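Local coordinates for protein pseudoalteromonas arctica PAMC 21717 (Pseudoalteromonas arctica, PDB 5YL7) that probably hydrolyses peptide bonds as a cold-active, calcium-binding serine protease of the subtilase family, at residues His103-Val108 with Ala125-Val130; Asn184-Ala189 with Asn216-Val221; Glu307-Ser312 with Ala332-Ala337. All coordinates share one frame; numbering follows the deposited sequence.

Contacts 2 and 3 meet at one calcium ion, which V218 O and E307 OE2 both bind, 3.2 Å from each other as fellow ligands. Direct packing backs the shared ion, with V219 CG2 lying 3.8 Å from E307 CG. Contact 1 sets helix 100-109 against the central parallel sheet; contact 2 reaches the same sheet at strand 219-224, its centre about 19 Å from that of contact 1, without touching it. Contact 3 joins two helices late in the chain and lies about 21 Å, centre to centre, from contact 1. The A105 side chain of contact 1 lies near the probable Ser-His-Asp triad without touching it.

Contact 1 (His103-Val108 with Ala125-Val130); sequences HVAGTV and AKVVPV
Where A105 on the helix faces V127 on the strand, the backbones come within 7.0 Å, measured CA to CA. This is helix-on-sheet packing in the subtilisin-like alpha/beta fold: helix 100-109, which opens with H100, the probable triad histidine, lies over strand 126-131 of the parallel central sheet. A105 and V108, one turn apart, direct their CB atoms toward the strand, and V127 answers from between them. Its two methyl groups divide the work. CG1, placed anti to the backbone N of V127 (chi1 166°), turns to the A105 methyl, with V127 CG1 and A105 CB 4.3 Å apart, while CG2 takes the V108 side. The valines V108 and V127 run obliquely across one another rather than alongside. All three residues are buried, and no polar group takes part in the join. V39 of the neighbouring strand 36-41 touches both V127 and V104, while P285 of helix 280-297 covers V108. Within the helix, V108 N bonds to V104 O at 3.1 Å, fixing the turn from which V108 projects. The closest approach between the segments is methyl to methyl, V108 CG1 to V127 CG2 at 3.9 Å.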
# COMPACT_ATOMS: atom_id res chain seq x y z
N HIS A 103 -1.02 -4.02 8.05
CA HIS A 103 0.30 -4.34 7.53
C HIS A 103 0.75 -3.30 6.53
O HIS A 103 1.82 -2.69 6.60
CB HIS A 103 0.30 -5.77 7.02
CG HIS A 103 1.63 -6.37 6.78
ND1 HIS A 103 2.40 -6.06 5.69
CD2 HIS A 103 2.34 -7.22 7.55
CE1 HIS A 103 3.56 -6.72 5.81
NE2 HIS A 103 3.53 -7.45 6.92
N VAL A 104 -0.12 -3.03 5.55
CA VAL A 104 0.17 -2.03 4.51
C VAL A 104 0.36 -0.66 5.11
O VAL A 104 1.33 0.04 4.73
CB VAL A 104 -1.00 -2.06 3.46
CG1 VAL A 104 -0.89 -0.90 2.50
CG2 VAL A 104 -0.99 -3.35 2.70
N ALA A 105 -0.52 -0.23 6.00
CA ALA A 105 -0.33 1.08 6.59
C ALA A 105 1.01 1.22 7.34
O ALA A 105 1.58 2.30 7.33
CB ALA A 105 -1.50 1.46 7.49
N GLY A 106 1.41 0.13 8.03
CA GLY A 106 2.70 0.18 8.70
C GLY A 106 3.90 0.30 7.78
O GLY A 106 4.88 0.97 8.12
N THR A 107 3.79 -0.30 6.57
CA THR A 107 4.87 -0.10 5.63
C THR A 107 4.94 1.35 5.22
O THR A 107 6.02 1.94 5.08
CB THR A 107 4.72 -1.03 4.37
OG1 THR A 107 4.73 -2.38 4.88
CG2 THR A 107 5.75 -0.78 3.38
N VAL A 108 3.78 1.97 5.01
CA VAL A 108 3.80 3.40 4.65
C VAL A 108 4.33 4.28 5.78
O VAL A 108 5.21 5.14 5.52
CB VAL A 108 2.41 3.91 4.25
CG1 VAL A 108 2.45 5.42 3.96
CG2 VAL A 108 1.88 3.10 3.05
N ALA A 125 5.06 11.01 7.55
CA ALA A 125 3.78 11.24 6.91
C ALA A 125 2.69 10.82 7.85
O ALA A 125 2.91 10.22 8.90
CB ALA A 125 3.71 10.49 5.59
N LYS A 126 1.44 11.01 7.44
CA LYS A 126 0.29 10.50 8.12
C LYS A 126 -0.59 9.70 7.16
O LYS A 126 -0.59 10.02 5.91
CB LYS A 126 -0.58 11.61 8.69
CG LYS A 126 0.14 12.46 9.68
CD LYS A 126 0.36 11.74 10.97
CE LYS A 126 0.45 12.74 12.18
NZ LYS A 126 1.69 13.49 12.11
N VAL A 127 -1.26 8.69 7.67
CA VAL A 127 -2.11 7.80 6.87
C VAL A 127 -3.57 8.08 7.16
O VAL A 127 -3.98 8.10 8.34
CB VAL A 127 -1.80 6.37 7.12
CG1 VAL A 127 -2.87 5.39 6.59
CG2 VAL A 127 -0.46 6.00 6.52
N VAL A 128 -4.33 8.24 6.08
CA VAL A 128 -5.82 8.25 6.17
C VAL A 128 -6.27 6.88 5.78
O VAL A 128 -6.10 6.44 4.62
CB VAL A 128 -6.43 9.31 5.25
CG1 VAL A 128 -7.92 9.20 5.12
CG2 VAL A 128 -6.04 10.68 5.72
N PRO A 129 -6.86 6.12 6.67
CA PRO A 129 -7.37 4.82 6.36
C PRO A 129 -8.71 4.89 5.69
O PRO A 129 -9.62 5.53 6.21
CB PRO A 129 -7.48 4.14 7.73
CG PRO A 129 -7.77 5.29 8.67
CD PRO A 129 -7.04 6.47 8.10
N VAL A 130 -8.84 4.33 4.50
CA VAL A 130 -10.09 4.29 3.75
C VAL A 130 -10.46 2.88 3.61
O VAL A 130 -9.82 2.11 2.87
CB VAL A 130 -9.97 5.05 2.42
CG1 VAL A 130 -11.33 5.11 1.73
CG2 VAL A 130 -9.43 6.43 2.63

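Contact 2 (Asn184-Ala189 with Asn216-Val221); sequences NAINTA and NGVVNV. With CA (calcium ion), chain F.
The flat groups that I186 meets are two successive peptide units, one approached at its oxygen end and the other over its face. I186 CG2 sits 3.6 Å from N216 O, beyond the end of that carbonyl, and lies over the face of the G217-V218 peptide, 4.2 Å from G217 O. CG2 is anti to the backbone N of I186, which sends this methyl to the turn. V218 CG1 is touched by both branches, 3.8 Å from I186 CD1 and 3.9 Å from I186 CG2, the two side chains crossing at about a right angle. G217, with a positive phi of 76°, bends the chain here, and its carbonyl accepts a hydrogen bond from R190 of the same helix, 180-191. Beyond the bend the chain runs into strand 219-224 of the subtilisin-like parallel sheet. V218 O binds a calcium ion at 2.3 Å, and D241, E307 and five waters complete the site. Of these, water 1 accepts a hydrogen bond from V218 N. The ion thus holds V218 through its carbonyl and, by way of water, its N-H, and would be expected to polarise that carbonyl, while I186 packs the apolar side of the same residue.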
# COMPACT_ATOMS: atom_id res chain seq x y z
N ASN A 184 -12.79 6.60 -13.92
CA ASN A 184 -13.37 7.93 -13.58
C ASN A 184 -12.87 8.45 -12.25
O ASN A 184 -12.52 9.60 -12.05
CB ASN A 184 -14.91 7.89 -13.60
CG ASN A 184 -15.54 7.83 -14.96
OD1 ASN A 184 -14.92 8.15 -15.96
ND2 ASN A 184 -16.76 7.38 -14.97
N ALA A 185 -12.88 7.52 -11.27
CA ALA A 185 -12.40 7.88 -9.92
C ALA A 185 -10.91 8.28 -9.90
O ALA A 185 -10.51 9.26 -9.28
CB ALA A 185 -12.72 6.75 -8.97
N ILE A 186 -10.08 7.45 -10.58
CA ILE A 186 -8.69 7.74 -10.74
C ILE A 186 -8.46 9.11 -11.39
O ILE A 186 -7.59 9.86 -10.97
CB ILE A 186 -7.99 6.62 -11.48
CG1 ILE A 186 -8.00 5.37 -10.58
CG2 ILE A 186 -6.58 6.97 -11.95
CD1 ILE A 186 -7.58 4.13 -11.35
N ASN A 187 -9.23 9.38 -12.47
CA ASN A 187 -9.08 10.67 -13.13
C ASN A 187 -9.39 11.83 -12.17
O ASN A 187 -8.68 12.81 -12.22
CB ASN A 187 -9.98 10.72 -14.35
CG ASN A 187 -9.62 9.79 -15.50
OD1 ASN A 187 -8.52 9.25 -15.54
ND2 ASN A 187 -10.58 9.60 -16.42
N THR A 188 -10.42 11.68 -11.40
CA THR A 188 -10.78 12.64 -10.38
C THR A 188 -9.63 12.82 -9.36
O THR A 188 -9.17 13.94 -9.06
CB THR A 188 -12.04 12.29 -9.63
OG1 THR A 188 -13.14 12.46 -10.57
CG2 THR A 188 -12.31 13.11 -8.42
N ALA A 189 -9.11 11.69 -8.84
CA ALA A 189 -8.01 11.82 -7.85
C ALA A 189 -6.80 12.54 -8.44
O ALA A 189 -6.21 13.46 -7.83
CB ALA A 189 -7.61 10.43 -7.38
N ASN A 216 -5.34 3.52 -16.49
CA ASN A 216 -4.45 4.54 -16.95
C ASN A 216 -4.20 5.58 -15.86
O ASN A 216 -5.06 5.85 -15.03
CB ASN A 216 -4.89 5.21 -18.24
CG ASN A 216 -4.97 4.24 -19.38
OD1 ASN A 216 -3.99 3.49 -19.59
ND2 ASN A 216 -6.09 4.13 -20.06
N GLY A 217 -3.02 6.18 -15.90
CA GLY A 217 -2.65 7.24 -14.94
C GLY A 217 -2.31 6.78 -13.55
O GLY A 217 -2.50 7.54 -12.62
N VAL A 218 -1.78 5.56 -13.44
CA VAL A 218 -1.42 4.99 -12.14
C VAL A 218 -0.01 4.55 -12.17
O VAL A 218 0.57 4.28 -13.22
CB VAL A 218 -2.36 3.81 -11.76
CG1 VAL A 218 -3.84 4.23 -11.82
CG2 VAL A 218 -2.16 2.59 -12.59
N VAL A 219 0.55 4.38 -10.98
CA VAL A 219 1.90 3.77 -10.82
C VAL A 219 1.66 2.31 -10.42
O VAL A 219 1.27 2.02 -9.28
CB VAL A 219 2.72 4.48 -9.75
CG1 VAL A 219 4.09 3.91 -9.65
CG2 VAL A 219 2.76 6.00 -9.99
N ASN A 220 1.86 1.40 -11.37
CA ASN A 220 1.60 -0.02 -11.18
C ASN A 220 2.88 -0.71 -10.82
O ASN A 220 3.94 -0.52 -11.49
CB ASN A 220 0.98 -0.65 -12.44
CG ASN A 220 0.35 -1.97 -12.15
OD1 ASN A 220 -0.09 -2.26 -11.07
ND2 ASN A 220 0.24 -2.81 -13.22
N VAL A 221 2.84 -1.47 -9.73
CA VAL A 221 4.07 -1.93 -9.03
C VAL A 221 4.14 -3.45 -9.02
O VAL A 221 3.25 -4.14 -8.50
CB VAL A 221 4.05 -1.41 -7.60
CG1 VAL A 221 5.32 -1.84 -6.85
CG2 VAL A 221 3.93 0.11 -7.58
CA CA F . 1.65 4.00 -15.25
O HOH W 1 -0.79 3.67 -15.86
O HOH W 2 2.77 2.19 -17.17
O HOH W 3 2.27 4.49 -17.50
O HOH W 4 1.19 1.74 -16.06
O HOH W 5 0.51 6.23 -15.62

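Contact 3 (Glu307-Ser312 with Ala332-Ala337); sequences ESILKS and AAAVAA. With CA (calcium ion), chain F.
Apolar packing between I309 and two alanines, A334 and A337, carries this helix-to-helix contact, and it depends on a single methyl. I309 CG2, anti to its own backbone N, enters between the two alanines, 4.1 Å from A334 CB and 4.0 Å from A337 CB. The same methyl also rests 3.5 Å from A334 O, so it touches backbone as well as side chain. The small alanines facing I309 are consistent with the close approach, 6.0 Å between the CA atoms of I309 and A334. T313, just beyond the first helix, touches both alanines as well, and I294 of helix 280-297 covers I309 from within the molecule.

In the subtilisin-like fold of this enzyme, helices 303-312 and 331-338 form the C-terminal part of the chain, the two helices packing against each other, and both against helix 280-297. V335, turned away from I309, lies on L293 of that long helix.

Hydrogen bonding steadies the end of the first helix. S308 O receives both S312 N and S312 OG, from opposite faces of its plane. The hydroxyl bond, 2.7 Å from S312 OG to S308 O, is bent, with a C=O...OG angle of 139° and OG standing 35° above the carbonyl plane.

Metal binding occupies the side of the helix turned from the alanines. An extended chain, with CG anti to the backbone N (chi1 179°), lets E307 bind the calcium ion through OE2 alone, at 2.5 Å. E307 OE1 instead accepts a hydrogen bond of 2.7 Å from water 5, itself a ligand of that calcium ion, so the carboxylate holds the ion directly and through water. K311 NZ is hydrogen-bonded to D241 OD1, joining the helix by a second residue to the aspartate of the calcium site.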
# COMPACT_ATOMS: atom_id res chain seq x y z
N GLU A 307 5.19 10.18 -10.69
CA GLU A 307 5.40 8.93 -11.43
C GLU A 307 6.72 8.98 -12.20
O GLU A 307 7.47 8.01 -12.25
CB GLU A 307 4.22 8.65 -12.33
CG GLU A 307 4.37 7.37 -13.16
CD GLU A 307 3.14 6.88 -13.79
OE1 GLU A 307 2.09 7.56 -13.81
OE2 GLU A 307 3.18 5.75 -14.35
N SER A 308 6.95 10.10 -12.89
CA SER A 308 8.20 10.24 -13.68
C SER A 308 9.40 10.13 -12.79
O SER A 308 10.39 9.44 -13.17
CB SER A 308 8.14 11.47 -14.46
OG SER A 308 9.39 11.53 -15.24
N ILE A 309 9.46 10.76 -11.66
CA ILE A 309 10.60 10.67 -10.76
C ILE A 309 10.78 9.26 -10.29
O ILE A 309 11.92 8.71 -10.33
CB ILE A 309 10.44 11.66 -9.55
CG1 ILE A 309 10.58 13.09 -10.02
CG2 ILE A 309 11.48 11.35 -8.49
CD1 ILE A 309 10.05 14.13 -9.05
N LEU A 310 9.72 8.56 -9.88
CA LEU A 310 9.81 7.16 -9.42
C LEU A 310 10.40 6.32 -10.53
O LEU A 310 11.29 5.48 -10.29
CB LEU A 310 8.46 6.63 -9.07
CG LEU A 310 7.88 7.15 -7.73
CD1 LEU A 310 6.37 6.82 -7.65
CD2 LEU A 310 8.59 6.57 -6.50
N LYS A 311 9.89 6.43 -11.76
CA LYS A 311 10.29 5.59 -12.89
C LYS A 311 11.71 5.93 -13.36
O LYS A 311 12.44 5.03 -13.78
CB LYS A 311 9.34 5.74 -14.04
CG LYS A 311 7.95 5.15 -13.75
CD LYS A 311 6.96 5.26 -14.94
CE LYS A 311 7.41 4.33 -16.01
NZ LYS A 311 6.28 4.11 -16.98
N SER A 312 12.08 7.20 -13.29
CA SER A 312 13.35 7.62 -13.92
C SER A 312 14.53 7.40 -13.04
O SER A 312 15.66 7.54 -13.51
CB SER A 312 13.25 9.08 -14.35
OG SER A 312 12.17 9.40 -15.19
N ALA A 332 16.59 6.90 -2.23
CA ALA A 332 17.61 8.00 -2.18
C ALA A 332 17.70 8.76 -3.46
O ALA A 332 17.69 10.01 -3.49
CB ALA A 332 18.94 7.45 -1.78
N ALA A 333 17.71 8.00 -4.60
CA ALA A 333 17.79 8.66 -5.89
C ALA A 333 16.55 9.46 -6.24
O ALA A 333 16.59 10.51 -6.84
CB ALA A 333 18.12 7.64 -6.98
N ALA A 334 15.36 8.93 -5.87
CA ALA A 334 14.15 9.62 -6.06
C ALA A 334 14.08 10.95 -5.29
O ALA A 334 13.66 11.93 -5.84
CB ALA A 334 12.94 8.70 -5.68
N VAL A 335 14.48 10.88 -4.00
CA VAL A 335 14.49 12.14 -3.22
C VAL A 335 15.49 13.13 -3.80
O VAL A 335 15.13 14.32 -3.88
CB VAL A 335 14.72 11.78 -1.78
CG1 VAL A 335 15.18 12.97 -0.93
CG2 VAL A 335 13.54 11.06 -1.16
N ALA A 336 16.64 12.66 -4.23
CA ALA A 336 17.59 13.55 -4.88
C ALA A 336 17.01 14.20 -6.10
O ALA A 336 17.18 15.43 -6.36
CB ALA A 336 18.85 12.80 -5.25
N ALA A 337 16.29 13.46 -6.91
CA ALA A 337 15.66 13.99 -8.09
C ALA A 337 14.53 14.92 -7.84
O ALA A 337 14.23 15.79 -8.69
CB ALA A 337 15.19 12.82 -9.02
CA CA F . 1.65 4.00 -15.25
O HOH W 5 0.51 6.23 -15.62
O HOH W 2 2.77 2.19 -17.17
O HOH W 3 2.27 4.49 -17.50
O HOH W 4 1.19 1.74 -16.06
O HOH W 1 -0.79 3.67 -15.86